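Local coordinates for agmatinase (Deinococcus radiodurans, PDB 1WOH), which probably hydrolyses agmatine to putrescine and urea, as a manganese-dependent enzyme of the arginase (ureohydrolase) family, at residues A[29-34]-A[299-304]; A[53-58]-A[115-120]; A[138-143]-A[217-222]; A[145-150]-A[227-232]. All blocks are in the same frame, centred on the assembly; numbering follows the deposited sequence.

Overall arrangement
The four contacts all reach one eight-stranded parallel sheet, the core of the arginase alpha/beta fold. Contact 1 pairs the first part of strand 31-36 with the end of helix 284-302, so the other three lie within the chain it encloses. Contact 2 closes before contacts 3 and 4 open, and the segments of these two alternate. Neighbouring strands 31-36 and 114-118 join contacts 1 and 2, centres about 16 Å apart. Strands 137-142 and 223-229 likewise join contacts 3 and 4, centres about 14 Å apart. Both these strands lead to manganese ligands: contact 4 holds several, and segment 138-143 of contact 3 ends at another, Asp143. Contact 1 packs the fold away from the metal site.

Contact 1. Residues A[29-34]-A[299-304]; sequences ADVAAL and EVFDHV
Val31 and Phe301 make the main apolar contact between segments 29-34 and 299-304. The CG2 methyl of Val31 lies 3.5 Å from CE1 of the Phe301 ring and almost as near to CZ. It approaches the ring obliquely. With CG1 of Val31 anti to the backbone N (chi1 180°), CG2 is left beside the N, on the side of Phe301. Asp30 adds its aliphatic part. Its CB is 3.9 Å from Phe301 CE2, again at an oblique approach. The far end of the phenyl ring thus rests against two successive residues, where the chain turns a corner at Asp30. Without its ring, as with an alanine here, Phe301 would probably leave Val31 CG2 and Asp30 CB lacking their partner and open a gap between the helix end and the strand.

No hydrogen bond crosses the contact. At the helix end, His303 ND1 donates to Glu299 O at 3.2 Å, nearly straight at 175° and in the plane of the imidazole ring. The same carbonyl also accepts from Asp302 N. Glu299 has a salt bridge to Arg74. On the strand side, Asp30 N hydrogen-bonds to Thr79 OG1.

The contact sets the last turn of helix 284-302 against the first part of strand 31-36. Phe301 also touches Arg112, Val31 packs on Phe80 of strand 80-85, and Val300 packs on Ala262 of helix 251-264.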
loop_
_atom_site.group_PDB
_atom_site.type_symbol
_atom_site.label_atom_id
_atom_site.label_comp_id
_atom_site.label_asym_id
_atom_site.label_seq_id
_atom_site.Cartn_x
_atom_site.Cartn_y
_atom_site.Cartn_z
ATOM N N ALA A 29 -34.624 18.237 8.957
ATOM C CA ALA A 29 -34.336 17.684 7.642
ATOM C C ALA A 29 -34.943 16.300 7.532
ATOM O O ALA A 29 -35.192 15.640 8.542
ATOM C CB ALA A 29 -32.837 17.620 7.413
ATOM N N ASP A 30 -35.190 15.858 6.307
ATOM C CA ASP A 30 -35.772 14.538 6.109
ATOM C C ASP A 30 -34.787 13.459 6.541
ATOM O O ASP A 30 -35.166 12.481 7.186
ATOM C CB ASP A 30 -36.150 14.335 4.640
ATOM C CG ASP A 30 -37.248 15.281 4.185
ATOM O OD1 ASP A 30 -38.218 15.474 4.950
ATOM O OD2 ASP A 30 -37.145 15.822 3.064
ATOM N N VAL A 31 -33.522 13.660 6.186
ATOM C CA VAL A 31 -32.445 12.719 6.499
ATOM C C VAL A 31 -31.292 13.440 7.190
ATOM O O VAL A 31 -30.883 14.514 6.756
ATOM C CB VAL A 31 -31.890 12.071 5.204
ATOM C CG1 VAL A 31 -30.763 11.088 5.537
ATOM C CG2 VAL A 31 -33.000 11.370 4.458
ATOM N N ALA A 32 -30.761 12.845 8.258
ATOM C CA ALA A 32 -29.646 13.446 8.979
ATOM C C ALA A 32 -28.616 12.374 9.300
ATOM O O ALA A 32 -28.953 11.315 9.823
ATOM C CB ALA A 32 -30.132 14.109 10.273
ATOM N N ALA A 33 -27.365 12.650 8.968
ATOM C CA ALA A 33 -26.285 11.706 9.225
ATOM C C ALA A 33 -25.554 12.088 10.508
ATOM O O ALA A 33 -25.388 13.268 10.809
ATOM C CB ALA A 33 -25.310 11.709 8.052
ATOM N N LEU A 34 -25.125 11.080 11.264
ATOM C CA LEU A 34 -24.386 11.298 12.500
ATOM C C LEU A 34 -23.311 10.231 12.538
ATOM O O LEU A 34 -23.604 9.042 12.359
ATOM C CB LEU A 34 -25.298 11.148 13.727
ATOM C CG LEU A 34 -24.558 11.277 15.069
ATOM C CD1 LEU A 34 -24.129 12.716 15.272
ATOM C CD2 LEU A 34 -25.453 10.828 16.207
ATOM N N GLU A 299 -34.895 3.923 -1.801
ATOM C CA GLU A 299 -35.936 2.929 -1.603
ATOM C C GLU A 299 -36.842 3.344 -0.453
ATOM O O GLU A 299 -38.063 3.269 -0.563
ATOM C CB GLU A 299 -35.317 1.559 -1.306
ATOM C CG GLU A 299 -34.492 0.954 -2.444
ATOM C CD GLU A 299 -35.320 0.634 -3.679
ATOM O OE1 GLU A 299 -36.550 0.468 -3.545
ATOM O OE2 GLU A 299 -34.739 0.531 -4.783
ATOM N N VAL A 300 -36.250 3.784 0.656
ATOM C CA VAL A 300 -37.050 4.196 1.807
ATOM C C VAL A 300 -38.055 5.291 1.436
ATOM O O VAL A 300 -39.256 5.137 1.650
ATOM C CB VAL A 300 -36.154 4.703 2.963
ATOM C CG1 VAL A 300 -37.001 5.387 4.030
ATOM C CG2 VAL A 300 -35.400 3.532 3.581
ATOM N N PHE A 301 -37.573 6.386 0.859
ATOM C CA PHE A 301 -38.475 7.475 0.519
ATOM C C PHE A 301 -39.405 7.219 -0.663
ATOM O O PHE A 301 -40.268 8.041 -0.957
ATOM C CB PHE A 301 -37.691 8.771 0.329
ATOM C CG PHE A 301 -37.238 9.381 1.622
ATOM C CD1 PHE A 301 -36.094 8.919 2.262
ATOM C CD2 PHE A 301 -37.997 10.369 2.243
ATOM C CE1 PHE A 301 -35.713 9.426 3.501
ATOM C CE2 PHE A 301 -37.628 10.885 3.484
ATOM C CZ PHE A 301 -36.482 10.412 4.117
ATOM N N ASP A 302 -39.246 6.078 -1.322
ATOM C CA ASP A 302 -40.118 5.733 -2.441
ATOM C C ASP A 302 -41.357 5.005 -1.932
ATOM O O ASP A 302 -42.387 4.967 -2.609
ATOM C CB ASP A 302 -39.389 4.831 -3.439
ATOM C CG ASP A 302 -39.026 5.553 -4.722
ATOM O OD1 ASP A 302 -38.484 4.898 -5.633
ATOM O OD2 ASP A 302 -39.284 6.770 -4.821
ATOM N N HIS A 303 -41.260 4.427 -0.737
ATOM C CA HIS A 303 -42.383 3.686 -0.168
ATOM C C HIS A 303 -42.828 4.150 1.214
ATOM O O HIS A 303 -43.525 3.416 1.914
ATOM C CB HIS A 303 -42.054 2.192 -0.101
ATOM C CG HIS A 303 -41.681 1.594 -1.420
ATOM N ND1 HIS A 303 -40.437 1.764 -1.990
ATOM C CD2 HIS A 303 -42.395 0.846 -2.295
ATOM C CE1 HIS A 303 -40.401 1.147 -3.158
ATOM N NE2 HIS A 303 -41.575 0.582 -3.367
ATOM N N VAL A 304 -42.437 5.356 1.615
ATOM C CA VAL A 304 -42.835 5.860 2.929
ATOM C C VAL A 304 -44.322 6.203 2.928
ATOM O O VAL A 304 -44.850 6.690 1.926
ATOM C CB VAL A 304 -42.045 7.134 3.325
ATOM C CG1 VAL A 304 -42.544 7.660 4.663
ATOM C CG2 VAL A 304 -40.565 6.826 3.416
#

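Contact 2. Residues A[53-58]-A[115-120]; sequences RALREA and VFLGGD
Leu55 and Leu117 meet through their methyl ends, and this pair carries the contact between helix 51-59 and strand 114-118. Leu55 CD1 is 3.9 Å from Leu117 CD2. The same Leu55 methyl lies 4.1 Å from Leu117 CB, so it sits beside the root of the Leu117 side chain as well as its end. The two side chains run at a slant to each other. The Leu55 side chain leaves the helix toward the strand, and chi1 of -77° sets its CG beside the backbone N. Leu55 CD1 also comes within 4.5 Å of Gly118 O, a loose approach to the backbone at Gly118. No hydrogen bond joins the two segments, and the touching residues are buried.

The next shell ties in the helix and the strand. The helix is held by regular backbone bonds, among them Ala58 N to Ala54 O at 2.8 Å. Arg56 lies alongside and forms salt bridges with Asp82 and Asp85 of strand 80-85. Beyond Gly118 the chain passes through a cis peptide bond to Gly119. Asp120 OD2 then accepts from Ala41 N, and its OD1 accepts from Ser122 N, next to the manganese ligand His121.

Arg53 hydrogen-bonds to the backbone carbonyls of Pro8 and Gly11 of a neighbouring subunit, so this helix also takes part in the assembly. Within the chain, Leu55 packs on Leu272 of strand 266-273. Leu117 forms a backbone hydrogen bond with Leu34 of strand 31-36, and Ala58 packs on helix 284-302.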
loop_
_atom_site.group_PDB
_atom_site.type_symbol
_atom_site.label_atom_id
_atom_site.label_comp_id
_atom_site.label_asym_id
_atom_site.label_seq_id
_atom_site.Cartn_x
_atom_site.Cartn_y
_atom_site.Cartn_z
ATOM N N ARG A 53 -15.588 9.252 8.242
ATOM C CA ARG A 53 -14.937 10.212 7.357
ATOM C C ARG A 53 -14.841 9.681 5.929
ATOM O O ARG A 53 -15.146 10.388 4.967
ATOM C CB ARG A 53 -13.542 10.553 7.897
ATOM C CG ARG A 53 -12.811 11.637 7.127
ATOM C CD ARG A 53 -11.656 12.190 7.953
ATOM N NE ARG A 53 -12.129 12.895 9.146
ATOM C CZ ARG A 53 -11.336 13.322 10.124
ATOM N NH1 ARG A 53 -10.023 13.114 10.056
ATOM N NH2 ARG A 53 -11.849 13.961 11.169
ATOM N N ALA A 54 -14.425 8.428 5.785
ATOM C CA ALA A 54 -14.314 7.826 4.465
ATOM C C ALA A 54 -15.672 7.750 3.774
ATOM O O ALA A 54 -15.774 7.940 2.559
ATOM C CB ALA A 54 -13.710 6.438 4.574
ATOM N N LEU A 55 -16.717 7.473 4.548
ATOM C CA LEU A 55 -18.061 7.373 3.986
ATOM C C LEU A 55 -18.549 8.723 3.473
ATOM O O LEU A 55 -19.240 8.785 2.458
ATOM C CB LEU A 55 -19.032 6.805 5.027
ATOM C CG LEU A 55 -18.894 5.284 5.212
ATOM C CD1 LEU A 55 -19.562 4.833 6.506
ATOM C CD2 LEU A 55 -19.510 4.576 4.006
ATOM N N ARG A 56 -18.203 9.799 4.178
ATOM C CA ARG A 56 -18.589 11.140 3.746
ATOM C C ARG A 56 -17.868 11.449 2.436
ATOM O O ARG A 56 -18.483 11.879 1.456
ATOM C CB ARG A 56 -18.217 12.183 4.806
ATOM C CG ARG A 56 -19.034 12.083 6.094
ATOM C CD ARG A 56 -18.676 13.197 7.072
ATOM N NE ARG A 56 -19.660 13.306 8.146
ATOM C CZ ARG A 56 -19.512 12.814 9.371
ATOM N NH1 ARG A 56 -18.399 12.164 9.715
ATOM N NH2 ARG A 56 -20.483 12.977 10.265
ATOM N N GLU A 57 -16.561 11.225 2.417
ATOM C CA GLU A 57 -15.783 11.469 1.210
ATOM C C GLU A 57 -16.372 10.671 0.048
ATOM O O GLU A 57 -16.584 11.207 -1.043
ATOM C CB GLU A 57 -14.321 11.065 1.434
ATOM C CG GLU A 57 -13.632 11.854 2.536
ATOM C CD GLU A 57 -12.253 11.311 2.887
ATOM O OE1 GLU A 57 -11.592 11.903 3.762
ATOM O OE2 GLU A 57 -11.831 10.294 2.298
ATOM N N ALA A 58 -16.657 9.393 0.283
ATOM C CA ALA A 58 -17.208 8.547 -0.773
ATOM C C ALA A 58 -18.621 8.951 -1.203
ATOM O O ALA A 58 -19.014 8.711 -2.347
ATOM C CB ALA A 58 -17.201 7.085 -0.329
ATOM N N VAL A 115 -29.273 8.507 9.781
ATOM C CA VAL A 115 -28.286 7.578 9.241
ATOM C C VAL A 115 -27.054 7.657 10.125
ATOM O O VAL A 115 -26.433 8.718 10.252
ATOM C CB VAL A 115 -27.913 7.945 7.802
ATOM C CG1 VAL A 115 -26.793 7.045 7.308
ATOM C CG2 VAL A 115 -29.142 7.809 6.911
ATOM N N PHE A 116 -26.713 6.528 10.738
ATOM C CA PHE A 116 -25.575 6.450 11.646
ATOM C C PHE A 116 -24.393 5.751 11.000
ATOM O O PHE A 116 -24.501 4.604 10.574
ATOM C CB PHE A 116 -25.983 5.697 12.915
ATOM C CG PHE A 116 -27.168 6.301 13.614
ATOM C CD1 PHE A 116 -28.335 5.563 13.799
ATOM C CD2 PHE A 116 -27.129 7.616 14.064
ATOM C CE1 PHE A 116 -29.443 6.131 14.419
ATOM C CE2 PHE A 116 -28.233 8.188 14.683
ATOM C CZ PHE A 116 -29.390 7.444 14.859
ATOM N N LEU A 117 -23.259 6.440 10.969
ATOM C CA LEU A 117 -22.046 5.904 10.369
ATOM C C LEU A 117 -21.051 5.446 11.441
ATOM O O LEU A 117 -20.510 6.267 12.178
ATOM C CB LEU A 117 -21.396 6.981 9.489
ATOM C CG LEU A 117 -22.352 7.690 8.518
ATOM C CD1 LEU A 117 -21.639 8.836 7.828
ATOM C CD2 LEU A 117 -22.877 6.699 7.496
ATOM N N GLY A 118 -20.825 4.138 11.524
ATOM C CA GLY A 118 -19.876 3.609 12.493
ATOM C C GLY A 118 -18.473 3.684 11.908
ATOM O O GLY A 118 -18.327 4.111 10.764
ATOM N N GLY A 119 -17.442 3.263 12.648
ATOM C CA GLY A 119 -17.594 2.722 13.990
ATOM C C GLY A 119 -17.736 1.211 13.991
ATOM O O GLY A 119 -18.312 0.656 13.057
ATOM N N ASP A 120 -17.210 0.533 15.014
ATOM C CA ASP A 120 -17.348 -0.916 15.061
ATOM C C ASP A 120 -18.794 -1.208 15.425
ATOM O O ASP A 120 -19.532 -0.304 15.800
ATOM C CB ASP A 120 -16.361 -1.566 16.054
ATOM C CG ASP A 120 -16.629 -1.201 17.504
ATOM O OD1 ASP A 120 -17.784 -1.349 17.970
ATOM O OD2 ASP A 120 -15.664 -0.782 18.184
#

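Contact 3. Residues A[138-143]-A[217-222]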
loop_
_atom_site.group_PDB
_atom_site.type_symbol
_atom_site.label_atom_id
_atom_site.label_comp_id
_atom_site.label_asym_id
_atom_site.label_seq_id
_atom_site.Cartn_x
_atom_site.Cartn_y
_atom_site.Cartn_z
ATOM N N HIS A 138 -38.399 -3.444 15.497
ATOM C CA HIS A 138 -37.822 -4.599 14.825
ATOM C C HIS A 138 -36.493 -4.166 14.224
ATOM O O HIS A 138 -36.352 -3.028 13.787
ATOM C CB HIS A 138 -38.712 -5.082 13.676
ATOM C CG HIS A 138 -39.921 -5.844 14.115
ATOM N ND1 HIS A 138 -40.200 -7.115 13.662
ATOM C CD2 HIS A 138 -40.933 -5.510 14.949
ATOM C CE1 HIS A 138 -41.333 -7.532 14.200
ATOM N NE2 HIS A 138 -41.797 -6.577 14.985
ATOM N N VAL A 139 -35.516 -5.063 14.223
ATOM C CA VAL A 139 -34.232 -4.750 13.611
ATOM C C VAL A 139 -33.973 -5.736 12.490
ATOM O O VAL A 139 -34.153 -6.945 12.662
ATOM C CB VAL A 139 -33.042 -4.855 14.603
ATOM C CG1 VAL A 139 -31.705 -4.744 13.833
ATOM C CG2 VAL A 139 -33.127 -3.752 15.636
ATOM N N VAL A 140 -33.598 -5.207 11.326
ATOM C CA VAL A 140 -33.244 -6.040 10.182
ATOM C C VAL A 140 -31.735 -5.850 10.124
ATOM O O VAL A 140 -31.242 -4.758 9.858
ATOM C CB VAL A 140 -33.902 -5.554 8.871
ATOM C CG1 VAL A 140 -33.280 -6.284 7.684
ATOM C CG2 VAL A 140 -35.403 -5.844 8.911
ATOM N N GLN A 141 -31.019 -6.930 10.396
ATOM C CA GLN A 141 -29.566 -6.915 10.468
ATOM C C GLN A 141 -28.855 -7.701 9.367
ATOM O O GLN A 141 -29.082 -8.905 9.218
ATOM C CB GLN A 141 -29.179 -7.468 11.856
ATOM C CG GLN A 141 -27.743 -7.908 12.041
ATOM C CD GLN A 141 -27.545 -8.727 13.317
ATOM O OE1 GLN A 141 -28.513 -9.105 13.990
ATOM N NE2 GLN A 141 -26.289 -9.021 13.644
ATOM N N LEU A 142 -28.011 -7.019 8.589
ATOM C CA LEU A 142 -27.224 -7.689 7.546
ATOM C C LEU A 142 -25.892 -7.902 8.252
ATOM O O LEU A 142 -25.303 -6.950 8.759
ATOM C CB LEU A 142 -27.034 -6.794 6.321
ATOM C CG LEU A 142 -28.279 -6.461 5.491
ATOM C CD1 LEU A 142 -27.844 -5.767 4.220
ATOM C CD2 LEU A 142 -29.041 -7.724 5.142
ATOM N N ASP A 143 -25.401 -9.131 8.275
ATOM C CA ASP A 143 -24.188 -9.389 9.045
ATOM C C ASP A 143 -23.697 -10.810 8.821
ATOM O O ASP A 143 -24.498 -11.723 8.601
ATOM C CB ASP A 143 -24.557 -9.230 10.531
ATOM C CG ASP A 143 -23.393 -8.836 11.409
ATOM O OD1 ASP A 143 -22.243 -9.217 11.111
ATOM O OD2 ASP A 143 -23.649 -8.152 12.429
ATOM N N GLN A 217 -39.462 -13.874 4.519
ATOM C CA GLN A 217 -39.303 -13.969 5.964
ATOM C C GLN A 217 -39.116 -12.602 6.618
ATOM O O GLN A 217 -39.172 -12.488 7.839
ATOM C CB GLN A 217 -38.107 -14.853 6.320
ATOM C CG GLN A 217 -38.197 -16.279 5.810
ATOM C CD GLN A 217 -37.017 -17.116 6.265
ATOM O OE1 GLN A 217 -36.816 -17.324 7.461
ATOM N NE2 GLN A 217 -36.229 -17.598 5.313
ATOM N N LEU A 218 -38.894 -11.569 5.812
ATOM C CA LEU A 218 -38.702 -10.225 6.349
ATOM C C LEU A 218 -39.981 -9.669 6.975
ATOM O O LEU A 218 -41.086 -10.078 6.622
ATOM C CB LEU A 218 -38.206 -9.282 5.251
ATOM C CG LEU A 218 -36.854 -9.647 4.634
ATOM C CD1 LEU A 218 -36.543 -8.671 3.513
ATOM C CD2 LEU A 218 -35.766 -9.604 5.695
ATOM N N PRO A 219 -39.844 -8.729 7.924
ATOM C CA PRO A 219 -40.992 -8.122 8.602
ATOM C C PRO A 219 -41.915 -7.327 7.677
ATOM O O PRO A 219 -41.505 -6.879 6.606
ATOM C CB PRO A 219 -40.337 -7.245 9.668
ATOM C CG PRO A 219 -39.025 -6.874 9.045
ATOM C CD PRO A 219 -38.578 -8.174 8.436
ATOM N N ARG A 220 -43.164 -7.164 8.100
ATOM C CA ARG A 220 -44.144 -6.420 7.319
ATOM C C ARG A 220 -45.004 -5.531 8.210
ATOM O O ARG A 220 -45.525 -5.984 9.229
ATOM C CB ARG A 220 -45.032 -7.390 6.537
ATOM C CG ARG A 220 -44.278 -8.192 5.500
ATOM C CD ARG A 220 -45.181 -9.173 4.774
ATOM N NE ARG A 220 -44.489 -9.816 3.659
ATOM C CZ ARG A 220 -43.405 -10.578 3.783
ATOM N NH1 ARG A 220 -42.879 -10.802 4.978
ATOM N NH2 ARG A 220 -42.845 -11.117 2.708
ATOM N N GLY A 221 -45.134 -4.264 7.821
ATOM C CA GLY A 221 -45.937 -3.316 8.576
ATOM C C GLY A 221 -45.379 -2.984 9.946
ATOM O O GLY A 221 -46.107 -2.521 10.826
ATOM N N GLN A 222 -44.079 -3.204 10.120
ATOM C CA GLN A 222 -43.405 -2.957 11.394
ATOM C C GLN A 222 -42.548 -1.697 11.389
ATOM O O GLN A 222 -42.314 -1.093 10.345
ATOM C CB GLN A 222 -42.499 -4.151 11.720
ATOM C CG GLN A 222 -43.188 -5.490 11.635
ATOM C CD GLN A 222 -44.067 -5.769 12.837
ATOM O OE1 GLN A 222 -44.552 -4.849 13.497
ATOM N NE2 GLN A 222 -44.284 -7.043 13.122
#
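His138 and Gln222 are stacked, with the glutamine lying over one face of the imidazole ring. Gln222 CG makes a CH-pi contact, 3.8 Å from the ring centroid of His138 and only 10° off the ring normal. The amide plane is tilted 30° from the ring. The Gln222 chain bends at chi2 (-77°), which turns its amide back over the ring, so that Gln222 CD comes 3.2 Å from His138 NE2. Gln222 NE2 lies close to the same ring nitrogen, but the angle is poor and no hydrogen bond forms.

Pro219 fills in beside this stack. Its CB is 4.0 Å from His138 ND1, and its CG lies 3.8 Å from Val140 CG2. If His138 were a serine, Gln222 would probably lose the ring it lies over and be free to turn.

Further along, Gln141 NE2 donates to Asp143 OD2 at 3.0 Å, from above the carboxylate plane, and also to Leu146 O. Gln141 is thus a second-shell residue to this manganese ligand.

The loop packs on the first half of strand 137-142. Asn265 bonds to Pro219 O and Gln222 N. Val140 and Pro219 pack on Val224 of strand 223-229, and Leu218 on helix 251-264.

Contact 4. Residues A[145-150]-A[227-232]; sequences HLDFTD and SVDVDG
Where His145 meets Asp231, the backbones pass 7.7 Å apart between the CA atoms of His145 and Gly232, and strand 223-229 gives way to a short 3-10 turn at 230-232. The His145 ring presents its edge to Asp231, with ND1 3.2 Å from Asp231 OD2. The carboxylate stands almost upright to the ring, their planes 84° apart. Asp231 CG sits between its own backbone N and carbonyl carbon (chi1 69°), which turns the carboxylate back toward His145. Asp231 OD1 accepts from Ala144 N, which would limit its rotation.

Asp229 OD1 accepts from Asp231 N at 2.9 Å, which makes an Asx turn. The donor lies above the carboxylate plane. Asp147 and Asp229 bring their OD2 atoms to 4.0 Å, with the two carboxylates nearly coplanar, a spacing consistent with a metal ion shared between them.

The gathering of acids is consistent with metal binding. No manganese is bound to this chain, but Asp147 and Asp229 are ligands of one ion, and His145, Asp229 and Asp231 of the second. With His121 and Asp143 they form the binuclear manganese site typical of the arginase family, at the carboxyl ends of parallel strands.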
loop_
_atom_site.group_PDB
_atom_site.type_symbol
_atom_site.label_atom_id
_atom_site.label_comp_id
_atom_site.label_asym_id
_atom_site.label_seq_id
_atom_site.Cartn_x
_atom_site.Cartn_y
_atom_site.Cartn_z
ATOM N N HIS A 145 -21.963 -12.125 11.174
ATOM C CA HIS A 145 -21.984 -12.612 12.552
ATOM C C HIS A 145 -23.278 -12.260 13.287
ATOM O O HIS A 145 -23.918 -11.255 12.990
ATOM C CB HIS A 145 -20.765 -12.047 13.304
ATOM C CG HIS A 145 -19.471 -12.222 12.566
ATOM N ND1 HIS A 145 -18.806 -11.171 11.967
ATOM C CD2 HIS A 145 -18.737 -13.328 12.303
ATOM C CE1 HIS A 145 -17.718 -11.625 11.368
ATOM N NE2 HIS A 145 -17.654 -12.931 11.556
ATOM N N LEU A 146 -23.666 -13.090 14.253
ATOM C CA LEU A 146 -24.900 -12.841 14.992
ATOM C C LEU A 146 -24.818 -11.632 15.929
ATOM O O LEU A 146 -25.770 -10.863 16.040
ATOM C CB LEU A 146 -25.306 -14.088 15.783
ATOM C CG LEU A 146 -26.667 -14.013 16.484
ATOM C CD1 LEU A 146 -27.783 -13.859 15.455
ATOM C CD2 LEU A 146 -26.873 -15.270 17.306
ATOM N N ASP A 147 -23.679 -11.471 16.599
ATOM C CA ASP A 147 -23.462 -10.357 17.525
ATOM C C ASP A 147 -24.545 -10.219 18.607
ATOM O O ASP A 147 -25.038 -9.119 18.896
ATOM C CB ASP A 147 -23.309 -9.047 16.739
ATOM C CG ASP A 147 -22.066 -9.041 15.857
ATOM O OD1 ASP A 147 -21.116 -9.794 16.164
ATOM O OD2 ASP A 147 -22.023 -8.284 14.863
ATOM N N PHE A 148 -24.886 -11.352 19.209
ATOM C CA PHE A 148 -25.880 -11.422 20.276
ATOM C C PHE A 148 -25.231 -12.103 21.489
ATOM O O PHE A 148 -25.905 -12.732 22.306
ATOM C CB PHE A 148 -27.090 -12.246 19.819
ATOM C CG PHE A 148 -28.323 -12.031 20.655
ATOM C CD1 PHE A 148 -28.940 -10.788 20.689
ATOM C CD2 PHE A 148 -28.870 -13.075 21.404
ATOM C CE1 PHE A 148 -30.089 -10.575 21.455
ATOM C CE2 PHE A 148 -30.016 -12.872 22.174
ATOM C CZ PHE A 148 -30.623 -11.617 22.196
ATOM N N THR A 149 -23.915 -11.969 21.601
ATOM C CA THR A 149 -23.176 -12.587 22.701
ATOM C C THR A 149 -23.303 -11.799 24.006
ATOM O O THR A 149 -23.352 -10.574 23.998
ATOM C CB THR A 149 -21.688 -12.737 22.306
ATOM O OG1 THR A 149 -21.577 -13.754 21.302
ATOM C CG2 THR A 149 -20.825 -13.103 23.511
ATOM N N ASP A 150 -23.381 -12.507 25.130
ATOM C CA ASP A 150 -23.484 -11.841 26.426
ATOM C C ASP A 150 -22.115 -11.258 26.797
ATOM O O ASP A 150 -21.947 -10.039 26.857
ATOM C CB ASP A 150 -23.956 -12.831 27.501
ATOM C CG ASP A 150 -24.096 -12.185 28.869
ATOM O OD1 ASP A 150 -23.888 -10.956 28.971
ATOM O OD2 ASP A 150 -24.416 -12.909 29.842
ATOM N N SER A 227 -29.634 -2.341 10.391
ATOM C CA SER A 227 -28.253 -2.332 10.854
ATOM C C SER A 227 -27.468 -3.073 9.789
ATOM O O SER A 227 -27.673 -4.266 9.579
ATOM C CB SER A 227 -28.079 -3.045 12.196
ATOM O OG SER A 227 -26.704 -3.033 12.556
ATOM N N VAL A 228 -26.584 -2.361 9.100
ATOM C CA VAL A 228 -25.792 -2.980 8.051
ATOM C C VAL A 228 -24.327 -3.091 8.441
ATOM O O VAL A 228 -23.624 -2.087 8.536
ATOM C CB VAL A 228 -25.875 -2.182 6.730
ATOM C CG1 VAL A 228 -25.019 -2.870 5.654
ATOM C CG2 VAL A 228 -27.330 -2.084 6.274
ATOM N N ASP A 229 -23.886 -4.314 8.705
ATOM C CA ASP A 229 -22.485 -4.573 9.019
ATOM C C ASP A 229 -21.906 -4.915 7.640
ATOM O O ASP A 229 -22.368 -5.857 6.991
ATOM C CB ASP A 229 -22.364 -5.776 9.954
ATOM C CG ASP A 229 -20.923 -6.100 10.311
ATOM O OD1 ASP A 229 -20.018 -5.812 9.504
ATOM O OD2 ASP A 229 -20.697 -6.665 11.400
ATOM N N VAL A 230 -20.920 -4.158 7.179
ATOM C CA VAL A 230 -20.368 -4.423 5.857
ATOM C C VAL A 230 -19.786 -5.823 5.679
ATOM O O VAL A 230 -19.676 -6.290 4.543
ATOM C CB VAL A 230 -19.300 -3.356 5.449
ATOM C CG1 VAL A 230 -19.864 -1.957 5.643
ATOM C CG2 VAL A 230 -18.023 -3.527 6.255
ATOM N N ASP A 231 -19.440 -6.519 6.765
ATOM C CA ASP A 231 -18.877 -7.853 6.570
ATOM C C ASP A 231 -19.951 -8.855 6.159
ATOM O O ASP A 231 -19.658 -10.024 5.874
ATOM C CB ASP A 231 -18.055 -8.346 7.791
ATOM C CG ASP A 231 -18.894 -8.653 9.021
ATOM O OD1 ASP A 231 -20.102 -8.923 8.896
ATOM O OD2 ASP A 231 -18.309 -8.646 10.129
ATOM N N GLY A 232 -21.196 -8.386 6.111
ATOM C CA GLY A 232 -22.280 -9.239 5.655
ATOM C C GLY A 232 -22.060 -9.476 4.164
ATOM O O GLY A 232 -22.457 -10.504 3.600
#